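Side-chain contacts in 3-hydroxyacyl-CoA dehydrogenase type-2 (Mycobacterium avium, PDB 3PPI), which probably catalyses the NAD-dependent oxidation of 3-hydroxyacyl-CoA to 3-oxoacyl-CoA, as a member of the short-chain dehydrogenase/reductase family with a Rossmann fold: residues R49-G54 and N76-V81; V57-L62 and A69-L74. All blocks are in the same frame, centred on the assembly; numbering follows the deposited sequence.

In the fold
From the N terminus, strand 31-36 leads into helix 41-52, whose last turn supplies the first half of contact 1. The chain then forms strand 56-61 and helix 64-74, which pack on each other in contact 2, and it closes contact 1 at the turn leading into strand 78-82 and at that strand's first residue. Contact 2 is therefore the inner, shorter loop and contact 1 the outer one; they do not cross. Both lie on one edge of the parallel Rossmann sheet, where strands 56-61 and 78-82 are neighbours: Glu79 O lies 2.8 Å from Ile59 N, a probable hydrogen bond. Together the contacts tie two successive helices to these strands, their centres about 8 Å apart.

Contact 1 of 2, residues R49-G54 and N76-V81; sequences RLHADG and NRAEFV. With MG (magnesium ion), chain E.
The guanidinium of Arg77 lies flat on the imidazole of His51, centres 3.9 Å apart and planes only 7° from parallel. NH2 sits over the ring face, displaced toward the rim of the imidazole. The same group also holds the carbonyl of His51 in its own plane: NH2 donates to His51 O at 3.0 Å from above the carbonyl plane, and NH1 donates to that oxygen at 3.2 Å along a lone pair. A bend at chi3 (-69°) turns the long arginine chain so that one flat group can serve both ring and backbone.

The CB of Ala78 meets the His51 ring at CD2, 4.2 Å away, a compact methyl packing loosely on the side of the strand that faces the helix. At the ring edge, a water hydrogen-bonded to His51 NE2 at 2.9 Å accepts from Arg77 N. Just after the helix, Gly54 ends it in a Schellman motif, its positive phi (108°) favouring glycine, and its N gives His51 O a third donor. Ala78 O, with Gly75 O and three waters, binds a magnesium ion, and Ala71 also belongs to this site.

With three N-H groups converging on one helix-end oxygen, that oxygen's partial negative charge is well matched by the arginine, while the arginine's positive charge so close to the imidazole would probably favour a neutral His51.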
# COMPACT_ATOMS: atom_id res chain seq x y z
N ARG A 49 4.28 -24.06 19.24
CA ARG A 49 5.23 -23.00 19.57
C ARG A 49 4.85 -22.27 20.85
O ARG A 49 5.68 -22.08 21.73
CB ARG A 49 5.32 -21.98 18.42
CG ARG A 49 6.19 -20.75 18.70
CD ARG A 49 7.63 -21.10 19.05
NE ARG A 49 8.40 -19.89 19.32
CZ ARG A 49 9.11 -19.21 18.42
NH1 ARG A 49 9.19 -19.58 17.15
NH2 ARG A 49 9.75 -18.11 18.81
N LEU A 50 3.60 -21.82 20.94
CA LEU A 50 3.18 -21.06 22.11
C LEU A 50 3.22 -21.94 23.38
O LEU A 50 3.61 -21.47 24.44
CB LEU A 50 1.81 -20.45 21.91
CG LEU A 50 1.67 -19.39 20.81
CD1 LEU A 50 0.22 -18.81 20.84
CD2 LEU A 50 2.71 -18.29 20.96
N HIS A 51 2.85 -23.21 23.24
CA HIS A 51 2.91 -24.16 24.34
C HIS A 51 4.37 -24.37 24.81
O HIS A 51 4.65 -24.32 26.01
CB HIS A 51 2.27 -25.49 23.92
CG HIS A 51 2.37 -26.56 24.96
ND1 HIS A 51 3.40 -27.47 24.99
CD2 HIS A 51 1.58 -26.85 26.01
CE1 HIS A 51 3.24 -28.28 26.02
NE2 HIS A 51 2.13 -27.93 26.65
N ALA A 52 5.28 -24.59 23.86
CA ALA A 52 6.71 -24.71 24.19
C ALA A 52 7.28 -23.44 24.83
O ALA A 52 8.19 -23.52 25.65
CB ALA A 52 7.51 -25.06 22.95
N ASP A 53 6.74 -22.27 24.48
CA ASP A 53 7.19 -21.00 25.08
C ASP A 53 6.61 -20.71 26.46
O ASP A 53 6.90 -19.65 27.03
CB ASP A 53 6.86 -19.83 24.16
CG ASP A 53 7.75 -19.78 22.93
OD1 ASP A 53 8.72 -20.56 22.86
OD2 ASP A 53 7.46 -18.96 22.03
N GLY A 54 5.77 -21.60 26.97
CA GLY A 54 5.30 -21.49 28.35
C GLY A 54 3.85 -21.08 28.53
O GLY A 54 3.39 -20.96 29.66
N ASN A 76 -1.11 -31.34 29.95
CA ASN A 76 -2.15 -30.63 30.74
C ASN A 76 -2.22 -29.11 30.58
O ASN A 76 -3.16 -28.50 31.10
CB ASN A 76 -2.05 -31.01 32.22
CG ASN A 76 -0.62 -30.97 32.74
OD1 ASN A 76 0.06 -29.95 32.63
ND2 ASN A 76 -0.16 -32.09 33.29
N ARG A 77 -1.26 -28.50 29.89
CA ARG A 77 -1.31 -27.07 29.59
C ARG A 77 -1.90 -26.82 28.19
O ARG A 77 -1.88 -25.68 27.71
CB ARG A 77 0.09 -26.46 29.69
CG ARG A 77 0.81 -26.72 31.04
CD ARG A 77 2.11 -25.88 31.17
NE ARG A 77 3.19 -26.27 30.26
CZ ARG A 77 3.54 -25.66 29.12
NH1 ARG A 77 2.91 -24.57 28.64
NH2 ARG A 77 4.56 -26.15 28.42
N ALA A 78 -2.42 -27.87 27.55
CA ALA A 78 -3.06 -27.76 26.23
C ALA A 78 -4.42 -28.45 26.26
O ALA A 78 -4.50 -29.62 26.63
CB ALA A 78 -2.18 -28.40 25.16
N GLU A 79 -5.47 -27.74 25.86
CA GLU A 79 -6.83 -28.28 25.84
C GLU A 79 -7.50 -28.07 24.50
O GLU A 79 -7.43 -26.96 23.94
CB GLU A 79 -7.70 -27.60 26.90
CG GLU A 79 -7.30 -27.91 28.33
CD GLU A 79 -7.66 -29.32 28.77
OE1 GLU A 79 -8.52 -29.98 28.13
OE2 GLU A 79 -7.08 -29.76 29.79
N PHE A 80 -8.19 -29.10 24.02
CA PHE A 80 -9.02 -28.97 22.84
C PHE A 80 -10.42 -28.49 23.20
O PHE A 80 -11.08 -29.09 24.04
CB PHE A 80 -9.15 -30.31 22.11
CG PHE A 80 -10.19 -30.30 21.05
CD1 PHE A 80 -10.02 -29.49 19.93
CD2 PHE A 80 -11.37 -31.03 21.18
CE1 PHE A 80 -10.97 -29.45 18.95
CE2 PHE A 80 -12.34 -30.99 20.20
CZ PHE A 80 -12.14 -30.19 19.08
N VAL A 81 -10.88 -27.42 22.58
CA VAL A 81 -12.28 -27.04 22.69
C VAL A 81 -12.88 -26.97 21.28
O VAL A 81 -12.36 -26.25 20.41
CB VAL A 81 -12.46 -25.71 23.42
CG1 VAL A 81 -13.94 -25.27 23.44
CG2 VAL A 81 -11.90 -25.81 24.85
MG MG E . -4.14 -31.70 27.27
O HOH W 1 1.15 -29.47 28.93
O HOH W 2 -5.20 -31.28 29.41
O HOH W 3 -3.60 -33.71 28.66
O HOH W 4 -6.11 -32.85 26.47

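Contact 2 of 2, residues V57-L62 and A69-L74; sequences VVIADL and ALADEL
Segment 69-74, on helix 64-74, passes over segment 57-62, on strand 56-61, with Ile59 and Ala71 as the nearest backbone pair, their CA atoms 7.2 Å apart, and no hydrogen bond joins the two segments. The space between them is bridged chiefly by the branched side chain of Ile59. Ile59 points its CB toward the helix, and with CG1 anti to the carbonyl carbon (chi1 -65°) it carries CD1 up to the helix surface. There the methyl reaches Ala71, 3.7 Å from its CB and 3.6 Å from its backbone N, so it rests against the helix backbone as well as the side chain. Such an approach suits alanine, whose single methyl lets the isoleucine tip come down onto the main chain.

Leu70 closes in beside it. Its CG is anti to the backbone N (chi1 180°), which brings its CD2 methyl to 3.9 Å from the CD1 methyl of Ile59 and, a little farther off, to 4.1 Å from the CG1 methylene of that isoleucine. The two branched chains cross at a slant with no polar group between them. All three residues are buried, as apolar residues between a sheet and its covering helix should be.

Strand 56-61, helix 64-74 and strand 78-82 form a right-handed beta-alpha-beta unit of the Rossmann fold. Phe80 of the neighbouring strand touches both Ile59 and Ala71, while Val47 of helix 41-52 also packs on Ile59, placing this isoleucine where two helices and two strands meet.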
# COMPACT_ATOMS: atom_id res chain seq x y z
N VAL A 57 -2.54 -23.21 26.32
CA VAL A 57 -3.13 -23.00 25.00
C VAL A 57 -4.43 -23.76 24.80
O VAL A 57 -4.54 -24.95 25.13
CB VAL A 57 -2.16 -23.40 23.88
CG1 VAL A 57 -2.75 -23.06 22.52
CG2 VAL A 57 -0.83 -22.67 24.05
N VAL A 58 -5.43 -23.07 24.26
CA VAL A 58 -6.67 -23.70 23.85
C VAL A 58 -6.63 -23.89 22.34
O VAL A 58 -6.41 -22.95 21.59
CB VAL A 58 -7.88 -22.86 24.24
CG1 VAL A 58 -9.15 -23.40 23.56
CG2 VAL A 58 -8.02 -22.86 25.75
N ILE A 59 -6.79 -25.15 21.93
CA ILE A 59 -6.89 -25.52 20.54
C ILE A 59 -8.37 -25.38 20.18
O ILE A 59 -9.18 -26.20 20.58
CB ILE A 59 -6.42 -26.98 20.32
CG1 ILE A 59 -4.93 -27.12 20.63
CG2 ILE A 59 -6.72 -27.44 18.90
CD1 ILE A 59 -4.56 -28.48 21.31
N ALA A 60 -8.71 -24.31 19.48
CA ALA A 60 -10.08 -23.99 19.10
C ALA A 60 -10.29 -24.39 17.65
O ALA A 60 -9.80 -23.72 16.74
CB ALA A 60 -10.35 -22.49 19.27
N ASP A 61 -11.01 -25.48 17.45
CA ASP A 61 -11.16 -26.04 16.12
C ASP A 61 -12.42 -26.93 16.07
O ASP A 61 -12.93 -27.33 17.12
CB ASP A 61 -9.92 -26.86 15.77
CG ASP A 61 -9.64 -26.91 14.30
OD1 ASP A 61 -10.59 -27.24 13.55
OD2 ASP A 61 -8.49 -26.60 13.88
N LEU A 62 -12.92 -27.21 14.87
CA LEU A 62 -14.02 -28.16 14.69
C LEU A 62 -13.50 -29.58 14.43
O LEU A 62 -14.25 -30.54 14.56
CB LEU A 62 -14.95 -27.71 13.56
CG LEU A 62 -15.89 -26.54 13.86
CD1 LEU A 62 -16.66 -26.16 12.60
CD2 LEU A 62 -16.84 -26.88 15.02
N ALA A 69 -6.27 -35.19 19.87
CA ALA A 69 -4.98 -35.86 19.74
C ALA A 69 -3.83 -34.90 20.04
O ALA A 69 -2.91 -35.23 20.77
CB ALA A 69 -4.83 -36.43 18.33
N LEU A 70 -3.90 -33.69 19.48
CA LEU A 70 -2.86 -32.70 19.73
C LEU A 70 -2.84 -32.26 21.19
O LEU A 70 -1.77 -32.14 21.79
CB LEU A 70 -3.05 -31.48 18.81
CG LEU A 70 -2.04 -30.35 18.97
CD1 LEU A 70 -0.65 -30.86 18.59
CD2 LEU A 70 -2.44 -29.14 18.11
N ALA A 71 -4.01 -32.02 21.77
CA ALA A 71 -4.11 -31.64 23.18
C ALA A 71 -3.56 -32.73 24.11
O ALA A 71 -2.86 -32.44 25.09
CB ALA A 71 -5.55 -31.31 23.54
N ASP A 72 -3.86 -33.99 23.78
CA ASP A 72 -3.36 -35.13 24.56
C ASP A 72 -1.85 -35.26 24.44
O ASP A 72 -1.16 -35.43 25.44
CB ASP A 72 -4.03 -36.45 24.12
CG ASP A 72 -5.53 -36.49 24.41
OD1 ASP A 72 -6.02 -35.65 25.20
OD2 ASP A 72 -6.23 -37.35 23.84
N GLU A 73 -1.33 -35.15 23.22
CA GLU A 73 0.11 -35.21 22.98
C GLU A 73 0.87 -34.16 23.79
O GLU A 73 1.94 -34.43 24.29
CB GLU A 73 0.42 -35.00 21.48
CG GLU A 73 1.93 -34.93 21.15
CD GLU A 73 2.21 -34.54 19.70
OE1 GLU A 73 1.28 -34.57 18.87
OE2 GLU A 73 3.37 -34.20 19.39
N LEU A 74 0.32 -32.94 23.88
CA LEU A 74 1.04 -31.84 24.53
C LEU A 74 0.92 -31.84 26.06
O LEU A 74 1.78 -31.29 26.74
CB LEU A 74 0.59 -30.49 23.97
CG LEU A 74 0.97 -30.21 22.51
CD1 LEU A 74 0.49 -28.83 22.09
CD2 LEU A 74 2.48 -30.35 22.32